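Putative peptidoglycan-binding/hydrolysing protein (Peptoclostridium difficile, PDB 5TV7) probably binds bacterial cell-wall peptidoglycan, may also take part in its hydrolysis, and accepts glutamine hydroxamate in a pocket. Local coordinates at residues 27-32 with 72-77; 81-86 with 94-99. All coordinates share one frame; numbering follows the deposited sequence.

Contact 1. Residues 27-32 with 72-77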
# COMPACT_ATOMS: atom_id res chain seq x y z
N SER A 27 -10.42 4.18 -2.43
CA SER A 27 -11.54 3.57 -1.75
C SER A 27 -11.64 2.10 -2.02
O SER A 27 -11.23 1.62 -3.07
CB SER A 27 -12.83 4.26 -2.19
OG SER A 27 -12.79 5.63 -1.80
N GLY A 28 -12.23 1.38 -1.07
CA GLY A 28 -12.38 -0.06 -1.18
C GLY A 28 -12.83 -0.64 0.14
O GLY A 28 -13.35 0.09 1.00
N TYR A 29 -12.63 -1.94 0.31
CA TYR A 29 -13.07 -2.64 1.52
C TYR A 29 -11.92 -3.34 2.25
O TYR A 29 -11.02 -3.91 1.62
CB TYR A 29 -14.17 -3.64 1.15
CG TYR A 29 -15.43 -2.95 0.68
CD1 TYR A 29 -15.57 -2.55 -0.65
CD2 TYR A 29 -16.45 -2.66 1.57
CE1 TYR A 29 -16.72 -1.90 -1.08
CE2 TYR A 29 -17.60 -2.00 1.15
CZ TYR A 29 -17.73 -1.63 -0.17
OH TYR A 29 -18.87 -0.97 -0.58
N ILE A 30 -11.96 -3.28 3.58
CA ILE A 30 -10.99 -3.94 4.43
C ILE A 30 -11.58 -5.28 4.82
O ILE A 30 -12.72 -5.36 5.28
CB ILE A 30 -10.70 -3.15 5.73
CG1 ILE A 30 -10.19 -1.74 5.41
CG2 ILE A 30 -9.68 -3.89 6.59
CD1 ILE A 30 -10.01 -0.86 6.64
N TYR A 31 -10.80 -6.33 4.62
CA TYR A 31 -11.19 -7.69 4.95
C TYR A 31 -10.15 -8.28 5.87
O TYR A 31 -9.01 -7.82 5.92
CB TYR A 31 -11.20 -8.57 3.69
CG TYR A 31 -12.24 -8.22 2.68
CD1 TYR A 31 -13.53 -8.74 2.77
CD2 TYR A 31 -11.95 -7.38 1.60
CE1 TYR A 31 -14.50 -8.43 1.84
CE2 TYR A 31 -12.92 -7.07 0.66
CZ TYR A 31 -14.19 -7.59 0.79
OH TYR A 31 -15.16 -7.29 -0.13
N THR A 32 -10.54 -9.30 6.61
CA THR A 32 -9.61 -10.08 7.39
C THR A 32 -9.25 -11.21 6.42
O THR A 32 -10.02 -11.50 5.49
CB THR A 32 -10.23 -10.67 8.66
OG1 THR A 32 -11.37 -11.45 8.31
CG2 THR A 32 -10.66 -9.56 9.62
N GLU A 72 -17.26 -10.57 -5.75
CA GLU A 72 -16.91 -10.06 -4.42
C GLU A 72 -18.16 -9.59 -3.69
O GLU A 72 -18.96 -8.83 -4.24
CB GLU A 72 -15.94 -8.87 -4.55
CG GLU A 72 -15.48 -8.26 -3.22
CD GLU A 72 -14.69 -6.97 -3.39
OE1 GLU A 72 -14.12 -6.48 -2.39
OE2 GLU A 72 -14.63 -6.43 -4.52
N ASP A 73 -18.35 -10.05 -2.45
CA ASP A 73 -19.46 -9.58 -1.62
C ASP A 73 -18.86 -8.65 -0.56
O ASP A 73 -18.00 -9.04 0.24
CB ASP A 73 -20.33 -10.71 -1.03
CG ASP A 73 -19.61 -11.54 0.03
OD1 ASP A 73 -18.38 -11.75 -0.07
OD2 ASP A 73 -20.29 -12.00 0.97
N ASN A 74 -19.30 -7.40 -0.60
CA ASN A 74 -18.79 -6.36 0.29
C ASN A 74 -19.27 -6.53 1.74
O ASN A 74 -18.67 -5.95 2.65
CB ASN A 74 -19.21 -5.00 -0.24
CG ASN A 74 -18.88 -4.82 -1.71
OD1 ASN A 74 -18.11 -5.60 -2.29
ND2 ASN A 74 -19.46 -3.80 -2.33
N SER A 75 -20.33 -7.31 1.94
CA SER A 75 -20.90 -7.55 3.28
C SER A 75 -19.88 -8.07 4.29
O SER A 75 -19.93 -7.71 5.47
CB SER A 75 -22.10 -8.51 3.20
OG SER A 75 -21.73 -9.77 2.66
N LYS A 76 -18.95 -8.91 3.84
CA LYS A 76 -17.91 -9.47 4.71
C LYS A 76 -16.80 -8.46 5.03
O LYS A 76 -15.99 -8.69 5.93
CB LYS A 76 -17.28 -10.72 4.06
CG LYS A 76 -18.27 -11.84 3.77
CD LYS A 76 -17.62 -13.02 3.06
CE LYS A 76 -16.74 -13.86 3.98
NZ LYS A 76 -17.52 -14.56 5.03
N GLY A 77 -16.77 -7.35 4.29
CA GLY A 77 -15.75 -6.31 4.48
C GLY A 77 -16.25 -5.03 5.12
O GLY A 77 -17.41 -4.91 5.52
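Tyr31 and Tyr29, two residues apart on strand 26-32, reach from the same face of the sheet to segment 72-77 and illustrate how a pair of aromatic side chains can fasten a loop by quite different means. Tyr31 works mainly through its hydroxyl. Its OH donates to Glu72 OE1 at 2.6 Å, meeting the carboxylate on its anti side and slightly above its plane, with the ring and carboxylate planes 41° apart. Glu72 delivers the acceptor through an extended chain whose CG lies anti to the backbone N (chi1 -179°). Farther back along the same ring, CE1 rests 3.5 Å from Gly77 N, so one phenol spans the segment from its first residue to its last. Tyr29 instead offers a face. Asn74 CB stands over that face, toward the rim, 3.8 Å from the ring centroid in a CH-pi contact, and the amide beyond it lies stacked at 26° to the ring. Tyr79 adds an edge-to-face partner for Tyr29.

Gly77 completes the fit. Lacking a side chain, it slips in close beside the strand, its CA 3.3 Å from Ile30 O and 3.6 Å from Tyr31 CE1. The backbone bond from Gly77 N to Asn74 O, 2.9 Å, closes a type I beta turn over Ser75 and Lys76, and this turn fixes Asn74 and Gly77 relative to each other as they meet the two tyrosines. Ile30 points to the other face, against Phe62 and Tyr82. What results is a crossover connection: the chain leaves strand 60-64, passes over the Tyr29 and Tyr31 face of strand 26-32 and enters strand 78-87 on its far side, so that the first and last of these run parallel with strand 26-32 antiparallel between them, within an all-antiparallel sheet.

Contact 2. Residues 81-86 with 94-99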
# COMPACT_ATOMS: atom_id res chain seq x y z
N SER A 81 -11.83 4.72 2.88
CA SER A 81 -11.44 5.68 1.86
C SER A 81 -10.17 6.42 2.33
O SER A 81 -10.21 7.12 3.34
CB SER A 81 -12.61 6.64 1.63
OG SER A 81 -12.32 7.58 0.62
N TYR A 82 -9.06 6.23 1.62
CA TYR A 82 -7.78 6.83 2.02
C TYR A 82 -7.32 7.97 1.14
O TYR A 82 -7.44 7.93 -0.08
CB TYR A 82 -6.65 5.79 1.97
CG TYR A 82 -6.84 4.58 2.85
CD1 TYR A 82 -6.64 4.66 4.22
CD2 TYR A 82 -7.17 3.34 2.31
CE1 TYR A 82 -6.78 3.55 5.03
CE2 TYR A 82 -7.32 2.22 3.12
CZ TYR A 82 -7.13 2.33 4.48
OH TYR A 82 -7.28 1.23 5.29
N THR A 83 -6.74 8.98 1.79
CA THR A 83 -6.10 10.12 1.13
C THR A 83 -4.73 10.27 1.78
O THR A 83 -4.47 9.68 2.82
CB THR A 83 -6.92 11.40 1.26
OG1 THR A 83 -7.21 11.64 2.64
CG2 THR A 83 -8.23 11.30 0.48
N VAL A 84 -3.86 11.08 1.18
CA VAL A 84 -2.49 11.20 1.62
C VAL A 84 -2.10 12.64 1.88
O VAL A 84 -2.40 13.52 1.09
CB VAL A 84 -1.53 10.66 0.53
CG1 VAL A 84 -0.07 10.80 0.97
CG2 VAL A 84 -1.84 9.21 0.21
N SER A 85 -1.40 12.84 3.00
CA SER A 85 -0.89 14.15 3.37
C SER A 85 0.59 13.98 3.63
O SER A 85 1.00 13.17 4.46
CB SER A 85 -1.56 14.67 4.63
OG SER A 85 -1.03 15.96 4.94
N TYR A 86 1.40 14.72 2.89
CA TYR A 86 2.83 14.62 3.04
C TYR A 86 3.35 15.93 3.59
O TYR A 86 3.22 16.96 2.96
CB TYR A 86 3.48 14.24 1.69
CG TYR A 86 4.99 14.33 1.63
CD1 TYR A 86 5.78 13.97 2.71
CD2 TYR A 86 5.64 14.66 0.43
CE1 TYR A 86 7.17 14.03 2.64
CE2 TYR A 86 7.03 14.70 0.35
CZ TYR A 86 7.78 14.39 1.46
OH TYR A 86 9.15 14.41 1.42
N THR A 94 1.10 11.03 6.18
CA THR A 94 -0.07 10.56 6.89
C THR A 94 -1.08 10.02 5.90
O THR A 94 -1.40 10.67 4.91
CB THR A 94 -0.74 11.71 7.69
OG1 THR A 94 0.24 12.30 8.54
CG2 THR A 94 -1.90 11.19 8.56
N ILE A 95 -1.50 8.78 6.15
CA ILE A 95 -2.56 8.14 5.41
C ILE A 95 -3.84 8.42 6.22
O ILE A 95 -3.95 8.01 7.38
CB ILE A 95 -2.31 6.63 5.27
CG1 ILE A 95 -0.97 6.36 4.55
CG2 ILE A 95 -3.48 5.96 4.53
CD1 ILE A 95 -0.86 6.90 3.13
N MSE A 96 -4.79 9.11 5.61
CA MSE A 96 -6.02 9.54 6.28
C MSE A 96 -7.27 8.83 5.81
O MSE A 96 -7.52 8.72 4.62
CB MSE A 96 -6.21 11.04 6.04
CG MSE A 96 -4.88 11.79 6.02
SE MSE A 96 -5.10 13.75 6.06
CE MSE A 96 -5.29 13.99 4.11
N SER A 97 -8.02 8.32 6.78
CA SER A 97 -9.32 7.68 6.56
C SER A 97 -10.12 8.18 7.76
O SER A 97 -10.09 9.38 8.06
CB SER A 97 -9.18 6.17 6.54
OG SER A 97 -8.59 5.70 7.73
N ASN A 98 -10.84 7.30 8.45
CA ASN A 98 -11.47 7.72 9.71
C ASN A 98 -10.36 7.77 10.76
O ASN A 98 -10.47 8.47 11.77
CB ASN A 98 -12.59 6.78 10.15
CG ASN A 98 -12.15 5.34 10.23
OD1 ASN A 98 -11.25 4.91 9.50
ND2 ASN A 98 -12.79 4.57 11.09
N GLU A 99 -9.30 7.01 10.51
CA GLU A 99 -8.12 6.95 11.36
C GLU A 99 -6.95 7.61 10.65
O GLU A 99 -7.03 7.89 9.46
CB GLU A 99 -7.80 5.50 11.71
CG GLU A 99 -8.95 4.81 12.45
CD GLU A 99 -8.60 3.43 12.98
OE1 GLU A 99 -7.56 2.86 12.57
OE2 GLU A 99 -9.38 2.91 13.82
O HOH W 1 -9.39 9.96 3.40
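Ile95 meets both Tyr82 and Val84 because its first torsion (chi1 -59°) sends its two branches different ways, CG2 anti to the backbone N and CG1 anti to the carbonyl carbon. CG2 presses on Tyr82 CD1 at 3.4 Å, while CD1, at the end of the other branch, lies 3.9 Å from Val84 CG2. The setting is an antiparallel beta hairpin, strands 78-87 and 92-96, and it shows how such a hairpin can dress its two faces differently. The face of Tyr82, Val84 and Ile95 is largely apolar and packs on helix 116-127 through Ile123, Met124 and Ala120.

On the other face Met96, present as selenomethionine, bends at its last torsion (chi3 -87°) and lays its methyl across the neighbouring strand. CE sits 3.4 Å from Thr83 OG1 and 3.8 Å from Ser85 CB, bridging two residues that project from the same side. Thr94 stands beside Ser85 here, but its hydroxyl bonds to Thr102 on the next strand.

Two hydrogen-bonded pairs, Thr83 with Met96 and Ser85 with Thr94, each exchange two backbone bonds, and the non-hydrogen-bonded pair Val84-Ile95 lies between them. The shortest of the four runs from Thr94 N to Ser85 O, 2.7 Å and nearly straight (175° at the hydrogen). Regular pairing ends at Met96. Ser97 then folds into an ST turn, its OG accepting from Glu99 N, while its CB leans on the Tyr82 ring. At this end of the ladder, on the Thr83 and Met96 face, a water joins the two strands: it donates to Met96 O at 2.6 Å and to Ser81 O at 3.0 Å, and is hydrogen-bonded to Thr83 OG1 at 2.9 Å, so Met96 O accepts from both this water and Thr83 N.

Overall arrangement
From the N terminus, strand 26-32 is laid down first, followed by helix 38-46 and the edge strand 60-64; contact 1 closes this long loop when 72-77 returns to strand 26-32. The chain runs straight on into strand 78-87, and contact 2 closes the short hairpin with strand 92-96. The two contacts therefore stand in series, neither crossing nor enclosing the other, with centres about 18 Å apart. One five-stranded antiparallel sheet unites them, since strands 26-32 and 78-87 are neighbours: Ser27 OG and Ser81 OG probably share a hydrogen bond, and Ile30 packs on Tyr82. Contact 1 joins a loop to strand 26-32, contact 2 strand 78-87 to 92-96, with one hairpin face against helix 116-127.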